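Local coordinates for protein serine acetyltransferase (Neisseria gonorrhoeae, PDB 6WYE) that probably transfers an acetyl group from acetyl-CoA to L-serine, making the O-acetyl-L-serine needed for cysteine biosynthesis, at residues A[167-172]-A[185-190]; A[53-58]-A[126-131]; A[73-78]-A[87-92]; A[36-41]-A[58-63]. All coordinates share one frame; numbering follows the deposited sequence. Where two conformers were deposited one is given.

Contact 1 (A[167-172]-A[185-190]); sequences VDIHPA and TGFVAG
Phe187 meets residues 167-172 with both its ring and its carbonyl. With CG swung opposite the backbone N (chi1 -179°), the ring brings its edge to Val167, where CG1 lies near the ring plane, 3.9 Å from Phe187 CD2. Ile169 CG1 approaches the same part of the ring obliquely, 3.8 Å from Phe187 CE2. The Phe187 carbonyl O accepts a nearly straight bond from Asp168 N at 2.9 Å. At Val188, the CA-H points to Asp168 O (CA to O 3.2 Å) and CG2 packs on Asp168 CB. Ala189 then bonds through both its backbone groups: its N donates to Asp168 O at 2.9 Å, and its O receives His170 N at 3.0 Å. A water lies between Asp168 OD1 and Ala189 O, within reach of both. The Ala189 methyl packs beside Ile169 CG2, while the Gly190 backbone carbon packs against His170 CB and the residue touches a bound malate. The ladder is parallel, joining consecutive coils of the left-handed beta-helix built from hexapeptide repeats. Asp168 OD1 also takes a bond from Gln158, and OD2 pairs with His183 of a second subunit, a residue of a malate pocket. Helix 131-147 packs on Val167 and Ile169, helix 151-165 reaches Asp168, and strand 188-189 passes the sheet on to strand 206-208.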
loop_
_atom_site.group_PDB
_atom_site.type_symbol
_atom_site.label_atom_id
_atom_site.label_comp_id
_atom_site.label_asym_id
_atom_site.label_seq_id
_atom_site.Cartn_x
_atom_site.Cartn_y
_atom_site.Cartn_z
ATOM N N VAL A 167 10.923 -20.328 -3.278
ATOM C CA VAL A 167 11.911 -20.966 -4.141
ATOM C C VAL A 167 13.239 -20.246 -3.952
ATOM O O VAL A 167 13.299 -19.016 -4.043
ATOM C CB VAL A 167 11.483 -20.920 -5.619
ATOM C CG1 VAL A 167 12.636 -21.368 -6.502
ATOM C CG2 VAL A 167 10.250 -21.791 -5.880
ATOM N N ASP A 168 14.304 -21.001 -3.697
ATOM C CA ASP A 168 15.619 -20.408 -3.473
ATOM C C ASP A 168 16.556 -20.917 -4.562
ATOM O O ASP A 168 17.028 -22.053 -4.496
ATOM C CB ASP A 168 16.133 -20.740 -2.064
ATOM C CG ASP A 168 17.419 -20.015 -1.723
ATOM O OD1 ASP A 168 18.111 -19.539 -2.649
ATOM O OD2 ASP A 168 17.750 -19.911 -0.520
ATOM N N ILE A 169 16.826 -20.085 -5.562
ATOM C CA ILE A 169 17.780 -20.416 -6.614
ATOM C C ILE A 169 18.890 -19.364 -6.600
ATOM O O ILE A 169 18.626 -18.168 -6.776
ATOM C CB ILE A 169 17.112 -20.491 -7.995
ATOM C CG1 ILE A 169 15.953 -21.500 -7.990
ATOM C CG2 ILE A 169 18.147 -20.845 -9.073
ATOM C CD1 ILE A 169 15.040 -21.352 -9.211
ATOM N N HIS A 170 20.124 -19.814 -6.408
ATOM C CA HIS A 170 21.263 -18.909 -6.441
ATOM C C HIS A 170 21.401 -18.288 -7.830
ATOM O O HIS A 170 21.244 -18.984 -8.830
ATOM C CB HIS A 170 22.545 -19.669 -6.083
ATOM C CG HIS A 170 23.706 -18.774 -5.791
ATOM N ND1 HIS A 170 24.444 -18.168 -6.785
ATOM C CD2 HIS A 170 24.231 -18.346 -4.616
ATOM C CE1 HIS A 170 25.384 -17.414 -6.234
ATOM N NE2 HIS A 170 25.278 -17.507 -4.919
ATOM N N PRO A 171 21.696 -16.990 -7.930
ATOM C CA PRO A 171 21.770 -16.351 -9.261
ATOM C C PRO A 171 22.766 -16.995 -10.205
ATOM O O PRO A 171 22.616 -16.854 -11.432
ATOM C CB PRO A 171 22.181 -14.904 -8.937
ATOM C CG PRO A 171 21.848 -14.714 -7.533
ATOM C CD PRO A 171 21.997 -16.039 -6.852
ATOM N N ALA A 172 23.784 -17.688 -9.680
ATOM C CA ALA A 172 24.789 -18.334 -10.511
ATOM C C ALA A 172 24.343 -19.685 -11.063
ATOM O O ALA A 172 25.003 -20.213 -11.964
ATOM C CB ALA A 172 26.093 -18.493 -9.718
ATOM N N THR A 185 6.986 -25.062 -4.330
ATOM C CA THR A 185 7.313 -24.748 -2.939
ATOM C C THR A 185 8.470 -25.593 -2.423
ATOM O O THR A 185 8.434 -26.823 -2.485
ATOM C CB THR A 185 6.100 -24.972 -2.047
ATOM O OG1 THR A 185 4.942 -24.398 -2.676
ATOM C CG2 THR A 185 6.327 -24.308 -0.692
ATOM N N GLY A 186 9.490 -24.928 -1.895
ATOM C CA GLY A 186 10.603 -25.636 -1.290
ATOM C C GLY A 186 11.742 -25.989 -2.223
ATOM O O GLY A 186 12.714 -26.604 -1.774
ATOM N N PHE A 187 11.651 -25.646 -3.508
ATOM C CA PHE A 187 12.746 -25.925 -4.430
ATOM C C PHE A 187 13.969 -25.096 -4.076
ATOM O O PHE A 187 13.872 -23.906 -3.758
ATOM C CB PHE A 187 12.332 -25.638 -5.877
ATOM C CG PHE A 187 13.415 -25.919 -6.886
ATOM C CD1 PHE A 187 13.875 -27.221 -7.088
ATOM C CD2 PHE A 187 13.964 -24.893 -7.648
ATOM C CE1 PHE A 187 14.866 -27.499 -8.028
ATOM C CE2 PHE A 187 14.967 -25.163 -8.589
ATOM C CZ PHE A 187 15.421 -26.478 -8.774
ATOM N N VAL A 188 15.131 -25.742 -4.107
ATOM C CA VAL A 188 16.397 -25.098 -3.793
ATOM C C VAL A 188 17.401 -25.559 -4.837
ATOM O O VAL A 188 17.511 -26.757 -5.100
ATOM C CB VAL A 188 16.890 -25.455 -2.376
ATOM C CG1 VAL A 188 18.341 -25.057 -2.199
ATOM C CG2 VAL A 188 16.038 -24.792 -1.308
ATOM N N ALA A 189 18.120 -24.616 -5.439
ATOM C CA ALA A 189 19.216 -24.947 -6.342
ATOM C C ALA A 189 20.345 -23.984 -6.032
ATOM O O ALA A 189 20.138 -22.768 -6.054
ATOM C CB ALA A 189 18.791 -24.841 -7.821
ATOM N N GLY A 190 21.532 -24.519 -5.733
ATOM C CA GLY A 190 22.626 -23.719 -5.222
ATOM C C GLY A 190 23.558 -23.172 -6.294
ATOM O O GLY A 190 23.359 -23.355 -7.495
HETATM O O HOH W 1 20.092 -21.517 -3.376
#

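Contact 2 (A[53-58]-A[126-131]); sequences ASFLHQ and PLLYFK
This is apolar packing between side chains of two helices of the N-terminal domain: Phe55 and Leu56 of helix 53-61 meet Leu128 and Tyr129 near the end of the short helix 124-129. The backbones stand well apart, with 9.3 Å between Leu56 CA and Leu128 CA as their nearest approach, so long side chains must bridge the gap. The closest pair is leucine on leucine, Leu56 CD2 lying 3.6 Å from Leu128 CD1 as the two chains pass at a slant. In Leu56, CG opposite the carbonyl carbon (chi1 -65°) and an extended second torsion (chi2 169°) together bring the branch to Leu128. Phe55 and Tyr129 reach out from opposite directions. The phenol oxygen of Tyr129 arrives in the plane of the Phe55 ring, at its edge, with OH 3.7 Å from Phe55 CE2. The same oxygen has Leu56 CD2 at 4.0 Å, and that side chain crosses the tyrosine at about a right angle. Within its own segment, Leu128 CB lies over the centre of one face of the Tyr129 ring, 3.5 Å above its plane. Behind Leu56 stands helix 34-48, with Thr42, Ala45 and Ala46, while Ile82 and Thr152 of a third subunit pack on Phe55 and Tyr129. These buried side chains form part of the core of the helical N-terminal domain of serine acetyltransferase.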
loop_
_atom_site.group_PDB
_atom_site.type_symbol
_atom_site.label_atom_id
_atom_site.label_comp_id
_atom_site.label_asym_id
_atom_site.label_seq_id
_atom_site.Cartn_x
_atom_site.Cartn_y
_atom_site.Cartn_z
ATOM N N ALA A 53 -10.878 -8.337 -15.282
ATOM C CA ALA A 53 -10.727 -7.837 -16.646
ATOM C C ALA A 53 -9.611 -6.806 -16.749
ATOM O O ALA A 53 -8.782 -6.878 -17.659
ATOM C CB ALA A 53 -12.052 -7.252 -17.135
ATOM N N SER A 54 -9.538 -5.864 -15.802
ATOM C CA SER A 54 -8.556 -4.790 -15.943
ATOM C C SER A 54 -7.143 -5.262 -15.635
ATOM O O SER A 54 -6.185 -4.782 -16.253
ATOM C CB SER A 54 -8.915 -3.634 -15.015
ATOM O OG SER A 54 -10.133 -3.037 -15.418
ATOM N N PHE A 55 -7.006 -6.236 -14.738
ATOM C CA PHE A 55 -5.718 -6.891 -14.531
ATOM C C PHE A 55 -5.238 -7.564 -15.811
ATOM O O PHE A 55 -4.072 -7.414 -16.200
ATOM C CB PHE A 55 -5.850 -7.894 -13.390
ATOM C CG PHE A 55 -4.937 -9.097 -13.490
ATOM C CD1 PHE A 55 -3.570 -8.972 -13.320
ATOM C CD2 PHE A 55 -5.472 -10.364 -13.676
ATOM C CE1 PHE A 55 -2.733 -10.098 -13.379
ATOM C CE2 PHE A 55 -4.652 -11.497 -13.726
ATOM C CZ PHE A 55 -3.276 -11.363 -13.576
ATOM N N LEU A 56 -6.128 -8.316 -16.478
ATOM C CA LEU A 56 -5.746 -9.014 -17.708
ATOM C C LEU A 56 -5.422 -8.039 -18.832
ATOM O O LEU A 56 -4.525 -8.304 -19.642
ATOM C CB LEU A 56 -6.852 -9.980 -18.137
ATOM C CG LEU A 56 -7.074 -11.115 -17.147
ATOM C CD1 LEU A 56 -8.341 -11.866 -17.487
ATOM C CD2 LEU A 56 -5.844 -12.057 -17.131
ATOM N N HIS A 57 -6.136 -6.909 -18.897
ATOM C CA HIS A 57 -5.835 -5.901 -19.909
ATOM C C HIS A 57 -4.506 -5.204 -19.622
ATOM O O HIS A 57 -3.729 -4.943 -20.548
ATOM C CB HIS A 57 -6.980 -4.878 -20.004
ATOM C CG HIS A 57 -7.982 -5.180 -21.084
ATOM N ND1 HIS A 57 -9.077 -5.997 -20.882
ATOM C CD2 HIS A 57 -8.053 -4.773 -22.377
ATOM C CE1 HIS A 57 -9.779 -6.077 -22.001
ATOM N NE2 HIS A 57 -9.179 -5.345 -22.923
ATOM N N GLN A 58 -4.217 -4.903 -18.350
ATOM C CA GLN A 58 -2.966 -4.221 -18.021
ATOM C C GLN A 58 -1.773 -5.165 -18.051
ATOM O O GLN A 58 -0.673 -4.759 -18.448
ATOM C CB GLN A 58 -3.066 -3.565 -16.636
ATOM C CG GLN A 58 -3.964 -2.333 -16.598
ATOM C CD GLN A 58 -4.490 -2.030 -15.202
ATOM O OE1 GLN A 58 -4.053 -2.627 -14.213
ATOM N NE2 GLN A 58 -5.465 -1.124 -15.122
ATOM N N PRO A 126 -0.137 -21.305 -16.737
ATOM C CA PRO A 126 1.161 -21.165 -16.047
ATOM C C PRO A 126 1.735 -19.768 -16.149
ATOM O O PRO A 126 2.379 -19.302 -15.197
ATOM C CB PRO A 126 2.070 -22.198 -16.739
ATOM C CG PRO A 126 1.399 -22.513 -18.037
ATOM C CD PRO A 126 -0.074 -22.309 -17.824
ATOM N N LEU A 127 1.549 -19.104 -17.296
ATOM C CA LEU A 127 2.080 -17.754 -17.475
ATOM C C LEU A 127 1.633 -16.841 -16.335
ATOM O O LEU A 127 2.435 -16.089 -15.767
ATOM C CB LEU A 127 1.641 -17.176 -18.831
ATOM C CG LEU A 127 1.920 -15.673 -18.976
ATOM C CD1 LEU A 127 3.414 -15.386 -18.892
ATOM C CD2 LEU A 127 1.353 -15.086 -20.256
ATOM N N LEU A 128 0.352 -16.901 -15.987
ATOM C CA LEU A 128 -0.200 -16.007 -14.978
ATOM C C LEU A 128 -0.252 -16.602 -13.580
ATOM O O LEU A 128 -0.163 -15.847 -12.609
ATOM C CB LEU A 128 -1.619 -15.572 -15.381
ATOM C CG LEU A 128 -1.655 -14.774 -16.681
ATOM C CD1 LEU A 128 -3.085 -14.433 -17.123
ATOM C CD2 LEU A 128 -0.803 -13.519 -16.533
ATOM N N TYR A 129 -0.396 -17.925 -13.433
ATOM C CA TYR A 129 -0.798 -18.464 -12.139
ATOM C C TYR A 129 0.045 -19.610 -11.596
ATOM O O TYR A 129 -0.304 -20.137 -10.535
ATOM C CB TYR A 129 -2.267 -18.925 -12.191
ATOM C CG TYR A 129 -3.211 -17.871 -12.777
ATOM C CD1 TYR A 129 -3.384 -16.638 -12.150
ATOM C CD2 TYR A 129 -3.907 -18.115 -13.952
ATOM C CE1 TYR A 129 -4.225 -15.679 -12.656
ATOM C CE2 TYR A 129 -4.772 -17.156 -14.487
ATOM C CZ TYR A 129 -4.926 -15.948 -13.838
ATOM O OH TYR A 129 -5.760 -15.004 -14.377
ATOM N N PHE A 130 1.123 -20.027 -12.273
ATOM C CA PHE A 130 1.956 -21.128 -11.774
ATOM C C PHE A 130 3.252 -20.568 -11.200
ATOM O O PHE A 130 4.124 -20.108 -11.941
ATOM C CB PHE A 130 2.254 -22.167 -12.859
ATOM C CG PHE A 130 1.121 -23.137 -13.118
ATOM C CD1 PHE A 130 -0.148 -22.899 -12.615
ATOM C CD2 PHE A 130 1.332 -24.281 -13.887
ATOM C CE1 PHE A 130 -1.191 -23.783 -12.864
ATOM C CE2 PHE A 130 0.310 -25.168 -14.135
ATOM C CZ PHE A 130 -0.961 -24.920 -13.640
ATOM N N LYS A 131 3.379 -20.649 -9.870
ATOM C CA LYS A 131 4.511 -20.085 -9.141
ATOM C C LYS A 131 5.854 -20.676 -9.582
ATOM O O LYS A 131 6.871 -19.976 -9.555
ATOM C CB LYS A 131 4.270 -20.349 -7.648
ATOM C CG LYS A 131 5.317 -19.964 -6.683
ATOM C CD LYS A 131 4.756 -20.080 -5.232
ATOM C CE LYS A 131 4.843 -21.507 -4.672
ATOM N NZ LYS A 131 4.623 -21.524 -3.179
#

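Contact 3 (A[73-78]-A[87-92]); sequences HLSSKL and ALFEIY
An alpha-alpha hairpin of the N-terminal helical domain brings Ser75 against Leu88 and Phe89, with helices 66-78 and 85-98 as its arms. The segment axes approach to 8.5 Å and run at 137° to each other, an oblique antiparallel crossing. The backbones come nearest at Ser75, whose CA is within 5.3 Å of Phe89 CA: the serine CB lies 3.6 Å from Phe89 N and also touches Leu88 CB. Its OG, held between backbone N and carbonyl carbon (chi1 68°), meets Phe89 CB while bonding back to the carbonyl of Tyr72 in its own helix, with Ala71 O also in reach. Tyr92 fills the next part of the interface. Leu78 CD1 lies at its ring edge, near the plane, 3.3 Å from Tyr92 OH, the two side chains meeting at about a right angle; Leu74 CB comes in obliquely, 3.7 Å from Tyr92 CE2. Leu88 splits its methyls between two tasks, CD1 resting over a rim of the Tyr92 ring, 3.6 Å above its plane, and CD2 packing 4.0 Å from Leu78 CB. Helices 131-147 and 151-165 pack on Leu78 and Tyr92. In this alpha-alpha hairpin the small Ser75 lets the two backbones come close, with larger apolar residues around it.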
loop_
_atom_site.group_PDB
_atom_site.type_symbol
_atom_site.label_atom_id
_atom_site.label_comp_id
_atom_site.label_asym_id
_atom_site.label_seq_id
_atom_site.Cartn_x
_atom_site.Cartn_y
_atom_site.Cartn_z
ATOM N N HIS A 73 4.378 -8.977 -15.315
ATOM C CA HIS A 73 3.808 -9.838 -14.251
ATOM C C HIS A 73 4.853 -10.169 -13.191
ATOM O O HIS A 73 4.528 -10.109 -12.041
ATOM C CB HIS A 73 3.210 -11.092 -14.860
ATOM C CG HIS A 73 2.221 -11.797 -14.010
ATOM N ND1 HIS A 73 1.301 -11.151 -13.267
ATOM C CD2 HIS A 73 1.992 -13.101 -13.835
ATOM C CE1 HIS A 73 0.549 -12.023 -12.675
ATOM N NE2 HIS A 73 0.957 -13.209 -12.991
ATOM N N LEU A 74 6.056 -10.508 -13.606
ATOM C CA LEU A 74 7.102 -10.830 -12.636
ATOM C C LEU A 74 7.418 -9.641 -11.740
ATOM O O LEU A 74 7.589 -9.795 -10.523
ATOM C CB LEU A 74 8.373 -11.287 -13.359
ATOM C CG LEU A 74 8.325 -12.643 -14.059
ATOM C CD1 LEU A 74 9.705 -13.003 -14.600
ATOM C CD2 LEU A 74 7.811 -13.715 -13.093
ATOM N N SER A 75 7.501 -8.441 -12.319
ATOM C CA SER A 75 7.790 -7.280 -11.488
ATOM C C SER A 75 6.645 -7.008 -10.524
ATOM O O SER A 75 6.884 -6.587 -9.384
ATOM C CB SER A 75 8.090 -6.058 -12.362
ATOM O OG SER A 75 6.925 -5.635 -13.051
ATOM N N SER A 76 5.404 -7.276 -10.946
ATOM C CA SER A 76 4.285 -7.269 -10.009
ATOM C C SER A 76 4.555 -8.198 -8.823
ATOM O O SER A 76 4.280 -7.844 -7.672
ATOM C CB SER A 76 2.976 -7.611 -10.747
ATOM O OG SER A 76 2.648 -8.983 -10.673
ATOM N N LYS A 77 5.120 -9.377 -9.081
ATOM C CA LYS A 77 5.323 -10.350 -8.010
ATOM C C LYS A 77 6.440 -9.928 -7.062
ATOM O O LYS A 77 6.314 -10.063 -5.839
ATOM C CB LYS A 77 5.680 -11.719 -8.590
ATOM C CG LYS A 77 4.670 -12.313 -9.518
ATOM C CD LYS A 77 3.363 -12.553 -8.827
ATOM C CE LYS A 77 2.422 -13.310 -9.748
ATOM N NZ LYS A 77 1.169 -13.620 -9.027
ATOM N N LEU A 78 7.555 -9.448 -7.605
ATOM C CA LEU A 78 8.757 -9.280 -6.803
ATOM C C LEU A 78 9.001 -7.839 -6.397
ATOM O O LEU A 78 9.875 -7.589 -5.561
ATOM C CB LEU A 78 9.968 -9.818 -7.567
ATOM C CG LEU A 78 9.730 -11.267 -7.977
ATOM C CD1 LEU A 78 10.890 -11.781 -8.800
ATOM C CD2 LEU A 78 9.522 -12.129 -6.724
ATOM N N ALA A 87 10.451 0.375 -11.878
ATOM C CA ALA A 87 11.883 0.206 -12.115
ATOM C C ALA A 87 12.221 -1.249 -12.425
ATOM O O ALA A 87 12.959 -1.539 -13.376
ATOM C CB ALA A 87 12.685 0.699 -10.905
ATOM N N LEU A 88 11.685 -2.181 -11.632
ATOM C CA LEU A 88 11.910 -3.602 -11.884
ATOM C C LEU A 88 11.403 -3.998 -13.264
ATOM O O LEU A 88 12.069 -4.748 -13.993
ATOM C CB LEU A 88 11.204 -4.432 -10.815
ATOM C CG LEU A 88 11.625 -5.886 -10.605
ATOM C CD1 LEU A 88 13.155 -6.035 -10.607
ATOM C CD2 LEU A 88 11.044 -6.345 -9.280
ATOM N N PHE A 89 10.227 -3.495 -13.639
ATOM C CA PHE A 89 9.665 -3.796 -14.949
ATOM C C PHE A 89 10.635 -3.399 -16.052
ATOM O O PHE A 89 10.888 -4.173 -16.981
ATOM C CB PHE A 89 8.329 -3.054 -15.114
ATOM C CG PHE A 89 7.717 -3.174 -16.492
ATOM C CD1 PHE A 89 7.651 -4.392 -17.139
ATOM C CD2 PHE A 89 7.183 -2.056 -17.125
ATOM C CE1 PHE A 89 7.084 -4.507 -18.399
ATOM C CE2 PHE A 89 6.613 -2.161 -18.386
ATOM C CZ PHE A 89 6.564 -3.392 -19.024
ATOM N N GLU A 90 11.204 -2.189 -15.950
ATOM C CA GLU A 90 12.143 -1.725 -16.968
ATOM C C GLU A 90 13.409 -2.569 -16.966
ATOM O O GLU A 90 13.903 -2.959 -18.029
ATOM C CB GLU A 90 12.481 -0.244 -16.749
ATOM N N ILE A 91 13.931 -2.880 -15.776
ATOM C CA ILE A 91 15.113 -3.732 -15.679
ATOM C C ILE A 91 14.849 -5.085 -16.333
ATOM O O ILE A 91 15.666 -5.591 -17.116
ATOM C CB ILE A 91 15.539 -3.879 -14.208
ATOM C CG1 ILE A 91 16.095 -2.542 -13.701
ATOM C CG2 ILE A 91 16.531 -5.019 -14.068
ATOM C CD1 ILE A 91 16.110 -2.386 -12.190
ATOM N N TYR A 92 13.697 -5.689 -16.027
ATOM C CA TYR A 92 13.353 -6.972 -16.632
ATOM C C TYR A 92 13.178 -6.847 -18.141
ATOM O O TYR A 92 13.565 -7.748 -18.898
ATOM C CB TYR A 92 12.070 -7.522 -16.007
ATOM C CG TYR A 92 12.238 -8.130 -14.636
ATOM C CD1 TYR A 92 13.498 -8.325 -14.077
ATOM C CD2 TYR A 92 11.131 -8.527 -13.903
ATOM C CE1 TYR A 92 13.642 -8.921 -12.817
ATOM C CE2 TYR A 92 11.269 -9.108 -12.648
ATOM C CZ TYR A 92 12.513 -9.297 -12.113
ATOM O OH TYR A 92 12.602 -9.871 -10.863
#

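Contact 4 (A[36-41]-A[58-63]); sequences HTIREE and QTVLRH
Arg39 and Leu61 tie together an alpha-alpha hairpin of the N-terminal domain, made by helices 34-48 and 53-61. At its base, Arg39 CB lies about 4.5 Å from Leu61 CD2, a methyl that comes closer still to the backbone, 3.6 Å from Arg39 O. CG stands opposite the carbonyl carbon (chi1 -66°), and the chain then runs extended to CD before a bend at chi3 (55°) turns the guanidinium back across toward the other helix. Leu61 CD2 lies over one face of that flat group, toward its rim, while CZ stops 3.4 Å from Leu61 O. Both terminal nitrogens grip this single oxygen, which lies in the guanidinium plane. They use it differently: NH2, 3.0 Å from Leu61 O, sits in the carbonyl plane on a lone pair, whereas NH1, 2.9 Å away from the same Leu61 O, approaches from above that plane. The oxygens of Val60 and His63 lie near NH1 without bonding it, His63 O being at a poor angle, so the positive group sits among backbone oxygens around Leu61, a setting likely to favour its charge. Deeper in the domain, Ile38 CG2 packs on Val60 CG1; Leu66 and Leu127 also pack on Ile38, and Leu128 on Val60. His63 folds back on its own segment, its NE2 donating to Gln58 O at 2.7 Å.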
loop_
_atom_site.group_PDB
_atom_site.type_symbol
_atom_site.label_atom_id
_atom_site.label_comp_id
_atom_site.label_asym_id
_atom_site.label_seq_id
_atom_site.Cartn_x
_atom_site.Cartn_y
_atom_site.Cartn_z
ATOM N N HIS A 36 -0.333 -15.206 -29.753
ATOM C CA HIS A 36 -1.706 -14.876 -30.125
ATOM C C HIS A 36 -2.704 -15.823 -29.470
ATOM O O HIS A 36 -3.837 -15.421 -29.186
ATOM C CB HIS A 36 -1.833 -14.793 -31.649
ATOM C CG HIS A 36 -1.198 -13.550 -32.198
ATOM N ND1 HIS A 36 -1.708 -12.289 -31.954
ATOM C CD2 HIS A 36 -0.047 -13.362 -32.888
ATOM C CE1 HIS A 36 -0.918 -11.382 -32.505
ATOM N NE2 HIS A 36 0.096 -12.008 -33.079
ATOM N N THR A 37 -2.320 -17.081 -29.243
ATOM C CA THR A 37 -3.196 -17.981 -28.497
ATOM C C THR A 37 -3.364 -17.495 -27.059
ATOM O O THR A 37 -4.468 -17.531 -26.502
ATOM C CB THR A 37 -2.613 -19.396 -28.503
ATOM O OG1 THR A 37 -2.441 -19.834 -29.854
ATOM C CG2 THR A 37 -3.526 -20.368 -27.755
ATOM N N ILE A 38 -2.281 -17.006 -26.461
ATOM C CA ILE A 38 -2.353 -16.472 -25.103
ATOM C C ILE A 38 -3.269 -15.252 -25.069
ATOM O O ILE A 38 -4.087 -15.095 -24.151
ATOM C CB ILE A 38 -0.932 -16.167 -24.593
ATOM C CG1 ILE A 38 -0.258 -17.468 -24.119
ATOM C CG2 ILE A 38 -0.941 -15.065 -23.508
ATOM C CD1 ILE A 38 1.278 -17.383 -24.081
ATOM N N ARG A 39 -3.176 -14.394 -26.092
ATOM C CA ARG A 39 -4.056 -13.230 -26.167
ATOM C C ARG A 39 -5.515 -13.652 -26.268
ATOM O O ARG A 39 -6.382 -13.052 -25.624
ATOM C CB ARG A 39 -3.667 -12.344 -27.359
ATOM C CG ARG A 39 -2.284 -11.693 -27.243
ATOM C CD ARG A 39 -2.044 -10.631 -28.321
ATOM N NE ARG A 39 -3.096 -9.618 -28.322
ATOM C CZ ARG A 39 -3.089 -8.543 -27.540
ATOM N NH1 ARG A 39 -2.080 -8.337 -26.695
ATOM N NH2 ARG A 39 -4.093 -7.680 -27.586
ATOM N N GLU A 40 -5.799 -14.700 -27.062
ATOM C CA GLU A 40 -7.173 -15.166 -27.253
ATOM C C GLU A 40 -7.723 -15.804 -25.981
ATOM O O GLU A 40 -8.889 -15.586 -25.630
ATOM C CB GLU A 40 -7.258 -16.151 -28.437
ATOM N N GLU A 41 -6.923 -16.642 -25.311
ATOM C CA GLU A 41 -7.332 -17.169 -24.010
ATOM C C GLU A 41 -7.616 -16.034 -23.034
ATOM O O GLU A 41 -8.570 -16.091 -22.247
ATOM C CB GLU A 41 -6.241 -18.066 -23.420
ATOM C CG GLU A 41 -5.858 -19.280 -24.226
ATOM C CD GLU A 41 -4.644 -19.997 -23.639
ATOM O OE1 GLU A 41 -3.977 -19.431 -22.743
ATOM O OE2 GLU A 41 -4.357 -21.131 -24.076
ATOM N N GLN A 58 -4.217 -4.903 -18.350
ATOM C CA GLN A 58 -2.966 -4.221 -18.021
ATOM C C GLN A 58 -1.773 -5.165 -18.051
ATOM O O GLN A 58 -0.673 -4.759 -18.448
ATOM C CB GLN A 58 -3.066 -3.565 -16.636
ATOM C CG GLN A 58 -3.964 -2.333 -16.598
ATOM C CD GLN A 58 -4.490 -2.030 -15.202
ATOM O OE1 GLN A 58 -4.053 -2.627 -14.213
ATOM N NE2 GLN A 58 -5.465 -1.124 -15.122
ATOM N N THR A 59 -1.969 -6.423 -17.670
ATOM C CA THR A 59 -0.873 -7.380 -17.640
ATOM C C THR A 59 -0.628 -8.055 -18.989
ATOM O O THR A 59 0.525 -8.351 -19.318
ATOM C CB THR A 59 -1.139 -8.444 -16.570
ATOM O OG1 THR A 59 -1.247 -7.810 -15.293
ATOM C CG2 THR A 59 -0.012 -9.491 -16.528
ATOM N N VAL A 60 -1.676 -8.316 -19.775
ATOM C CA VAL A 60 -1.514 -9.078 -21.013
ATOM C C VAL A 60 -1.911 -8.281 -22.256
ATOM O O VAL A 60 -1.076 -8.038 -23.135
ATOM C CB VAL A 60 -2.309 -10.389 -20.939
ATOM C CG1 VAL A 60 -2.226 -11.141 -22.272
ATOM C CG2 VAL A 60 -1.779 -11.267 -19.753
ATOM N N LEU A 61 -3.185 -7.885 -22.350
ATOM C CA LEU A 61 -3.728 -7.475 -23.650
ATOM C C LEU A 61 -3.162 -6.141 -24.138
ATOM O O LEU A 61 -3.024 -5.944 -25.350
ATOM C CB LEU A 61 -5.257 -7.426 -23.597
ATOM C CG LEU A 61 -5.952 -8.734 -23.211
ATOM C CD1 LEU A 61 -7.451 -8.528 -23.198
ATOM C CD2 LEU A 61 -5.591 -9.880 -24.168
ATOM N N ARG A 62 -2.825 -5.214 -23.235
ATOM C CA ARG A 62 -2.242 -3.953 -23.682
ATOM C C ARG A 62 -0.784 -4.088 -24.114
ATOM O O ARG A 62 -0.209 -3.111 -24.606
ATOM C CB ARG A 62 -2.360 -2.878 -22.590
ATOM N N HIS A 63 -0.168 -5.255 -23.948
ATOM C CA HIS A 63 1.227 -5.427 -24.324
ATOM C C HIS A 63 1.347 -5.972 -25.745
ATOM O O HIS A 63 0.416 -6.566 -26.291
ATOM C CB HIS A 63 1.940 -6.371 -23.353
ATOM C CG HIS A 63 1.965 -5.863 -21.951
ATOM N ND1 HIS A 63 3.047 -5.200 -21.421
ATOM C CD2 HIS A 63 1.023 -5.888 -20.981
ATOM C CE1 HIS A 63 2.776 -4.843 -20.179
ATOM N NE2 HIS A 63 1.557 -5.257 -19.884
#

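In the fold
Contacts 2, 3 and 4 lie within the N-terminal helical domain, while contact 1 opens the beta-helix that follows. Contacts 2 and 4 share helix 53-61 and have centres 9 Å apart; Leu128 CD2 packs on Val60 CG2 at 4.0 Å between them. Contact 3, centred 14 Å from contact 2, is tied to it by His73 NE2 and Leu128 O, 2.9 Å apart and probably hydrogen-bonded. One link between contacts 2 and 1 is Lys131 NZ, 2.9 Å from Thr185 OG1 and probably hydrogen-bonded. Contact 1 touches a bound malate through Gly190, whereas the side chain of Tyr129 in contact 2 is about 13 Å from a bound malate.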